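Side-chain contacts in glucocorticoid modulatory element-binding protein 1 (Homo sapiens, PDB 1OQJ), which binds glucocorticoid modulatory elements in the tyrosine aminotransferase promoter through its zinc-containing SAND domain, and raises sensitivity to low glucocorticoid concentrations: residues I80-Y83 with Q84-K87; M70-K73 with M74-G78; F48-A52 with G53-L57. All coordinates share one frame; numbering follows the deposited sequence.

In the fold
The three contacts follow one another along a single SAND domain: in chain order a helix end, a helix and a turn. Interactions 1 and 2 adjoin: helix 71-76 hands over to the zinc-binding loop, where Met75 packs against Phe82 and Ile80 N probably bonds to Met74 O. Interaction 3 lies across the chain's centre from interaction 1, about 24 Å between centres, where helix 45-51 ends. Interactions 1 and 3 are surface contacts, each with one buried residue among those that touch, Phe82 and Val49; interaction 2 is partly buried. Their chemistry differs accordingly: metal, imidazole and carboxylate in the first, a salt bridge beside apolar packing in the second, backbone capping and a histidine-serine hydrogen bond in the third.

Interaction 1. Residues I80-Y83 with Q84-K87; sequences IDFY and QHDK. With ZN (zinc ion), chain C.
The chain reverses between Phe82 and His85 in a type II beta turn, closed by the hydrogen bond from His85 N to Phe82 O (3.1 Å). The turn brings the imidazole of His85 back against two side chains that precede it. Asp81 OD2 accepts from His85 ND1 at 2.8 Å in a fairly straight bond (163°). The oxygen sits almost in the ring plane, yet the proton reaches the carboxylate from above its own plane, the two flat groups being steeply inclined to each other. Asp81 OD1 takes a weak bond from Phe82 N, so both oxygens of the carboxylate are engaged. Phe82 closes one face of the imidazole in a T-shaped stack: its CD1 edge stands over the ring, 3.4 Å from His85 CE1, with the planes at 87°. The CG of His85 lies anti to its backbone N (chi1 -155°), a setting that holds the ring beside Phe82 and Asp81, with NE2 bound to the zinc ion at 2.1 Å. This is the zinc site of the GMEB1 SAND fragment, completed by Cys28, Cys89 and Cys93; Asp81 is a second-shell residue that helps fix the rotation of the imidazole and probably makes it a stronger donor to the metal. At the middle of the turn, Gln84 CG rests over the centre of the Tyr83 ring, 3.6 Å from its centroid, in a CH-pi contact. A water donates to both Tyr83 O and Gln84 OE1, bridging the two residues, while Tyr83 also meets Trp23 edge-to-face.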
loop_
_atom_site.group_PDB
_atom_site.type_symbol
_atom_site.label_atom_id
_atom_site.label_comp_id
_atom_site.label_asym_id
_atom_site.label_seq_id
_atom_site.Cartn_x
_atom_site.Cartn_y
_atom_site.Cartn_z
ATOM N N ILE A 80 -8.100 -4.975 5.243
ATOM C CA ILE A 80 -7.476 -4.368 4.077
ATOM C C ILE A 80 -6.096 -4.988 3.872
ATOM O O ILE A 80 -5.068 -4.311 3.936
ATOM C CB ILE A 80 -7.351 -2.838 4.244
ATOM C CG1 ILE A 80 -8.710 -2.250 4.650
ATOM C CG2 ILE A 80 -6.889 -2.215 2.932
ATOM C CD1 ILE A 80 -8.683 -0.772 4.965
ATOM N N ASP A 81 -6.093 -6.294 3.634
ATOM C CA ASP A 81 -4.867 -7.048 3.402
ATOM C C ASP A 81 -4.708 -7.231 1.893
ATOM O O ASP A 81 -5.574 -6.826 1.120
ATOM C CB ASP A 81 -4.980 -8.407 4.104
ATOM C CG ASP A 81 -3.653 -9.138 4.213
ATOM O OD1 ASP A 81 -2.596 -8.503 4.021
ATOM O OD2 ASP A 81 -3.681 -10.349 4.514
ATOM N N PHE A 82 -3.603 -7.831 1.465
ATOM C CA PHE A 82 -3.383 -8.050 0.038
ATOM C C PHE A 82 -4.563 -8.793 -0.586
ATOM O O PHE A 82 -5.148 -9.684 0.039
ATOM C CB PHE A 82 -2.128 -8.886 -0.181
ATOM C CG PHE A 82 -0.869 -8.238 0.302
ATOM C CD1 PHE A 82 -0.080 -8.863 1.265
ATOM C CD2 PHE A 82 -0.439 -7.032 -0.240
ATOM C CE1 PHE A 82 1.131 -8.299 1.680
ATOM C CE2 PHE A 82 0.769 -6.458 0.167
ATOM C CZ PHE A 82 1.555 -7.093 1.126
ATOM N N TYR A 83 -4.898 -8.448 -1.825
ATOM C CA TYR A 83 -5.995 -9.111 -2.525
ATOM C C TYR A 83 -5.683 -10.599 -2.698
ATOM O O TYR A 83 -4.621 -10.966 -3.211
ATOM C CB TYR A 83 -6.206 -8.456 -3.894
ATOM C CG TYR A 83 -7.373 -9.007 -4.677
ATOM C CD1 TYR A 83 -8.637 -9.098 -4.106
ATOM C CD2 TYR A 83 -7.216 -9.422 -5.996
ATOM C CE1 TYR A 83 -9.717 -9.590 -4.829
ATOM C CE2 TYR A 83 -8.293 -9.916 -6.731
ATOM C CZ TYR A 83 -9.538 -9.997 -6.139
ATOM O OH TYR A 83 -10.613 -10.502 -6.841
ATOM N N GLN A 84 -6.615 -11.446 -2.265
ATOM C CA GLN A 84 -6.467 -12.901 -2.354
ATOM C C GLN A 84 -5.243 -13.416 -1.606
ATOM O O GLN A 84 -4.640 -14.409 -2.009
ATOM C CB GLN A 84 -6.368 -13.344 -3.819
ATOM C CG GLN A 84 -7.548 -12.951 -4.681
ATOM C CD GLN A 84 -7.471 -13.565 -6.065
ATOM O OE1 GLN A 84 -6.597 -13.224 -6.864
ATOM N NE2 GLN A 84 -8.382 -14.484 -6.352
ATOM N N HIS A 85 -4.886 -12.766 -0.504
ATOM C CA HIS A 85 -3.697 -13.172 0.236
ATOM C C HIS A 85 -3.687 -14.619 0.712
ATOM O O HIS A 85 -2.618 -15.214 0.856
ATOM C CB HIS A 85 -3.468 -12.248 1.434
ATOM C CG HIS A 85 -2.041 -12.202 1.884
ATOM N ND1 HIS A 85 -1.650 -11.623 3.070
ATOM C CD2 HIS A 85 -0.910 -12.643 1.286
ATOM C CE1 HIS A 85 -0.335 -11.707 3.184
ATOM N NE2 HIS A 85 0.137 -12.321 2.115
ATOM N N ASP A 86 -4.861 -15.190 0.955
ATOM C CA ASP A 86 -4.907 -16.568 1.418
ATOM C C ASP A 86 -4.454 -17.559 0.345
ATOM O O ASP A 86 -4.155 -18.710 0.654
ATOM C CB ASP A 86 -6.315 -16.933 1.899
ATOM C CG ASP A 86 -7.363 -16.779 0.818
ATOM O OD1 ASP A 86 -8.497 -17.255 1.026
ATOM O OD2 ASP A 86 -7.061 -16.180 -0.233
ATOM N N LYS A 87 -4.385 -17.114 -0.908
ATOM C CA LYS A 87 -3.971 -17.997 -2.002
ATOM C C LYS A 87 -2.777 -17.474 -2.795
ATOM O O LYS A 87 -2.055 -18.243 -3.432
ATOM C CB LYS A 87 -5.145 -18.225 -2.959
ATOM C CG LYS A 87 -6.363 -18.846 -2.297
ATOM C CD LYS A 87 -7.537 -18.938 -3.254
ATOM C CE LYS A 87 -8.762 -19.509 -2.553
ATOM N NZ LYS A 87 -9.952 -19.561 -3.448
HETATM ZN ZN ZN C . 2.142 -12.706 1.641
HETATM O O HOH W 1 -4.403 -11.442 -6.077
#

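Interaction 2. Residues M70-K73 with M74-G78; sequences MLRK and MMDSG
Arg72 and Asp76, one helical turn apart, set their flat groups almost perpendicular, with guanidinium and carboxylate planes 83° apart. The salt bridge runs from Arg72 NE to Asp76 OD2 (3.1 Å), while Asp76 OD1 stands over one face of the guanidinium, offset toward its rim, so the pair lacks the flat two-pronged geometry of a bidentate bridge. Arg72 starts away from the second segment and comes back through a bend at chi2 (73°), which carries NE alongside the carboxylate. Round the helix, on its buried side, Leu71 and Met75 cross at an angle, Leu71 CG meeting Met75 SD at 3.8 Å; Trp60 and Phe26 lie against Leu71. Backbone bonds hold this spacing, among them Met75 N to Leu71 O (2.9 Å) and Asp76 N to Arg72 O (2.9 Å). At the end of the helix, Ser77 OG turns back to donate to Met74 O at 2.8 Å from above the carbonyl plane. Arg72 is a DNA-binding residue of the SAND domain and Lys61, another, lies beside it; the one-sided grip of Asp76 on NE probably steadies the arginine and tempers its charge in the unbound domain.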
loop_
_atom_site.group_PDB
_atom_site.type_symbol
_atom_site.label_atom_id
_atom_site.label_comp_id
_atom_site.label_asym_id
_atom_site.label_seq_id
_atom_site.Cartn_x
_atom_site.Cartn_y
_atom_site.Cartn_z
ATOM N N MET A 70 -1.550 3.045 10.507
ATOM C CA MET A 70 -0.522 2.383 9.714
ATOM C C MET A 70 -1.155 1.280 8.871
ATOM O O MET A 70 -1.951 0.481 9.371
ATOM C CB MET A 70 0.552 1.788 10.624
ATOM C CG MET A 70 1.418 2.824 11.309
ATOM S SD MET A 70 2.598 2.049 12.424
ATOM C CE MET A 70 2.269 2.943 13.948
ATOM N N LEU A 71 -0.805 1.239 7.590
ATOM C CA LEU A 71 -1.351 0.228 6.694
ATOM C C LEU A 71 -1.120 -1.170 7.268
ATOM O O LEU A 71 -1.971 -2.050 7.146
ATOM C CB LEU A 71 -0.712 0.359 5.307
ATOM C CG LEU A 71 -1.290 -0.514 4.190
ATOM C CD1 LEU A 71 -2.790 -0.269 4.060
ATOM C CD2 LEU A 71 -0.582 -0.198 2.878
ATOM N N ARG A 72 0.031 -1.365 7.906
ATOM C CA ARG A 72 0.374 -2.645 8.523
ATOM C C ARG A 72 -0.760 -3.184 9.400
ATOM O O ARG A 72 -1.108 -4.362 9.324
ATOM C CB ARG A 72 1.639 -2.486 9.371
ATOM C CG ARG A 72 1.971 -3.679 10.261
ATOM C CD ARG A 72 2.484 -4.864 9.464
ATOM N NE ARG A 72 2.811 -5.991 10.335
ATOM C CZ ARG A 72 3.346 -7.134 9.915
ATOM N NH1 ARG A 72 3.621 -7.308 8.629
ATOM N NH2 ARG A 72 3.602 -8.106 10.781
ATOM N N LYS A 73 -1.341 -2.322 10.227
ATOM C CA LYS A 73 -2.414 -2.753 11.120
ATOM C C LYS A 73 -3.700 -3.089 10.380
ATOM O O LYS A 73 -4.409 -4.028 10.749
ATOM C CB LYS A 73 -2.683 -1.681 12.174
ATOM C CG LYS A 73 -1.488 -1.394 13.072
ATOM C CD LYS A 73 -1.844 -0.372 14.140
ATOM C CE LYS A 73 -0.662 -0.090 15.059
ATOM N NZ LYS A 73 0.477 0.529 14.334
ATOM N N MET A 74 -4.009 -2.323 9.338
ATOM C CA MET A 74 -5.217 -2.586 8.567
ATOM C C MET A 74 -5.056 -3.913 7.824
ATOM O O MET A 74 -6.028 -4.635 7.605
ATOM C CB MET A 74 -5.485 -1.441 7.588
ATOM C CG MET A 74 -5.652 -0.074 8.263
ATOM S SD MET A 74 -6.822 -0.021 9.657
ATOM C CE MET A 74 -8.379 -0.246 8.808
ATOM N N MET A 75 -3.821 -4.232 7.448
ATOM C CA MET A 75 -3.527 -5.487 6.767
ATOM C C MET A 75 -3.635 -6.648 7.754
ATOM O O MET A 75 -4.252 -7.672 7.459
ATOM C CB MET A 75 -2.117 -5.454 6.173
ATOM C CG MET A 75 -1.943 -4.455 5.037
ATOM S SD MET A 75 -0.217 -4.164 4.633
ATOM C CE MET A 75 0.199 -5.679 3.806
ATOM N N ASP A 76 -3.032 -6.483 8.929
ATOM C CA ASP A 76 -3.074 -7.524 9.950
ATOM C C ASP A 76 -4.498 -7.801 10.410
ATOM O O ASP A 76 -4.816 -8.918 10.815
ATOM C CB ASP A 76 -2.224 -7.132 11.166
ATOM C CG ASP A 76 -0.735 -7.133 10.868
ATOM O OD1 ASP A 76 -0.315 -7.783 9.884
ATOM O OD2 ASP A 76 0.021 -6.495 11.629
ATOM N N SER A 77 -5.353 -6.783 10.358
ATOM C CA SER A 77 -6.741 -6.948 10.783
ATOM C C SER A 77 -7.518 -7.805 9.789
ATOM O O SER A 77 -8.600 -8.302 10.102
ATOM C CB SER A 77 -7.431 -5.591 10.917
ATOM O OG SER A 77 -7.845 -5.094 9.653
ATOM N N GLY A 78 -6.964 -7.965 8.589
ATOM C CA GLY A 78 -7.620 -8.764 7.568
ATOM C C GLY A 78 -8.655 -8.001 6.765
ATOM O O GLY A 78 -9.188 -8.514 5.779
#

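Interaction 3. Residues F48-A52 with G53-L57; sequences FVHLA and GKSTL
Val49 and Lys54 meet where helix 45-51 ends, and this is the close-packed half of the contact. Lys54 N donates to Val49 O at 3.0 Å in a nearly straight bond (168°), and Val49 CG1 settles against Lys54 CB at 3.8 Å. With CG1 anti to the backbone N (chi1 170°), the valine directs this methyl at the returning chain, while Trp60, Ala63 and Ile64 press on its side chain from the rest of the fold. Lys54 joins in through the base of its side chain; a bend at chi2 then carries the ammonium end clear of the helix. Between these residues, Gly53 N bonds to His50 O at 2.9 Å. Gly53 takes positive phi (85°), the backbone setting by which the chain leaves the helix.

The outer half is polar and hydrated rather than packed. Here the exposed His50 and the partly exposed Ser55 are linked by a hydrogen bond between His50 ND1 and Ser55 OG (2.8 Å); the hydroxyl lies at the edge of the imidazole, near its plane, and either atom could be the donor. A water bridges the backbones beside them, donating to His50 O (2.9 Å) and accepting from Ser55 N (3.0 Å), so His50 O receives both this water and Gly53 N.

Two backbone bonds into the last turn and a glycine of positive phi make a Schellman motif, ending the helix and placing Lys54, a DNA-binding residue, at the start of the loop that leads to helix 60-63 of the SAND domain.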
loop_
_atom_site.group_PDB
_atom_site.type_symbol
_atom_site.label_atom_id
_atom_site.label_comp_id
_atom_site.label_asym_id
_atom_site.label_seq_id
_atom_site.Cartn_x
_atom_site.Cartn_y
_atom_site.Cartn_z
ATOM N N PHE A 48 6.086 5.357 -3.832
ATOM C CA PHE A 48 5.240 6.367 -3.215
ATOM C C PHE A 48 5.889 6.838 -1.914
ATOM O O PHE A 48 6.013 8.037 -1.665
ATOM C CB PHE A 48 3.854 5.789 -2.923
ATOM C CG PHE A 48 2.964 6.711 -2.142
ATOM C CD1 PHE A 48 2.742 8.018 -2.575
ATOM C CD2 PHE A 48 2.343 6.277 -0.972
ATOM C CE1 PHE A 48 1.915 8.885 -1.857
ATOM C CE2 PHE A 48 1.512 7.131 -0.244
ATOM C CZ PHE A 48 1.299 8.439 -0.689
ATOM N N VAL A 49 6.308 5.883 -1.090
ATOM C CA VAL A 49 6.945 6.197 0.182
ATOM C C VAL A 49 8.209 7.028 -0.019
ATOM O O VAL A 49 8.474 7.964 0.740
ATOM C CB VAL A 49 7.280 4.899 0.956
ATOM C CG1 VAL A 49 8.157 5.210 2.168
ATOM C CG2 VAL A 49 5.990 4.226 1.406
ATOM N N HIS A 50 8.983 6.702 -1.050
ATOM C CA HIS A 50 10.202 7.449 -1.309
ATOM C C HIS A 50 9.898 8.890 -1.684
ATOM O O HIS A 50 10.509 9.820 -1.155
ATOM C CB HIS A 50 11.008 6.820 -2.433
ATOM C CG HIS A 50 12.326 7.491 -2.645
ATOM N ND1 HIS A 50 13.405 7.277 -1.814
ATOM C CD2 HIS A 50 12.708 8.451 -3.519
ATOM C CE1 HIS A 50 14.393 8.078 -2.167
ATOM N NE2 HIS A 50 13.997 8.803 -3.199
ATOM N N LEU A 51 8.959 9.068 -2.609
ATOM C CA LEU A 51 8.582 10.400 -3.061
ATOM C C LEU A 51 7.959 11.222 -1.940
ATOM O O LEU A 51 8.061 12.452 -1.931
ATOM C CB LEU A 51 7.613 10.299 -4.244
ATOM C CG LEU A 51 8.215 9.688 -5.512
ATOM C CD1 LEU A 51 7.139 9.522 -6.573
ATOM C CD2 LEU A 51 9.339 10.587 -6.026
ATOM N N ALA A 52 7.316 10.538 -0.996
ATOM C CA ALA A 52 6.684 11.196 0.140
ATOM C C ALA A 52 7.729 11.525 1.206
ATOM O O ALA A 52 7.425 12.192 2.195
ATOM C CB ALA A 52 5.592 10.303 0.725
ATOM N N GLY A 53 8.950 11.034 1.000
ATOM C CA GLY A 53 10.045 11.311 1.916
ATOM C C GLY A 53 10.216 10.444 3.148
ATOM O O GLY A 53 10.868 10.869 4.106
ATOM N N LYS A 54 9.676 9.229 3.136
ATOM C CA LYS A 54 9.787 8.348 4.298
ATOM C C LYS A 54 10.576 7.053 4.076
ATOM O O LYS A 54 10.388 6.083 4.811
ATOM C CB LYS A 54 8.388 7.997 4.813
ATOM C CG LYS A 54 7.559 9.191 5.256
ATOM C CD LYS A 54 8.150 9.854 6.486
ATOM C CE LYS A 54 7.261 10.984 6.980
ATOM N NZ LYS A 54 7.796 11.601 8.226
ATOM N N SER A 55 11.456 7.030 3.078
ATOM C CA SER A 55 12.253 5.837 2.801
ATOM C C SER A 55 13.208 5.465 3.933
ATOM O O SER A 55 13.585 4.302 4.071
ATOM C CB SER A 55 13.066 6.014 1.513
ATOM O OG SER A 55 12.251 5.912 0.358
ATOM N N THR A 56 13.605 6.448 4.735
ATOM C CA THR A 56 14.533 6.196 5.836
ATOM C C THR A 56 13.947 5.333 6.948
ATOM O O THR A 56 14.659 4.920 7.861
ATOM C CB THR A 56 15.037 7.514 6.459
ATOM O OG1 THR A 56 13.922 8.304 6.888
ATOM C CG2 THR A 56 15.856 8.297 5.444
ATOM N N LEU A 57 12.652 5.057 6.872
ATOM C CA LEU A 57 11.995 4.238 7.884
ATOM C C LEU A 57 12.203 2.755 7.599
ATOM O O LEU A 57 12.134 1.920 8.504
ATOM C CB LEU A 57 10.499 4.551 7.912
ATOM C CG LEU A 57 9.659 3.793 8.940
ATOM C CD1 LEU A 57 10.057 4.229 10.341
ATOM C CD2 LEU A 57 8.182 4.066 8.697
HETATM O O HOH W 2 12.203 9.185 1.090
#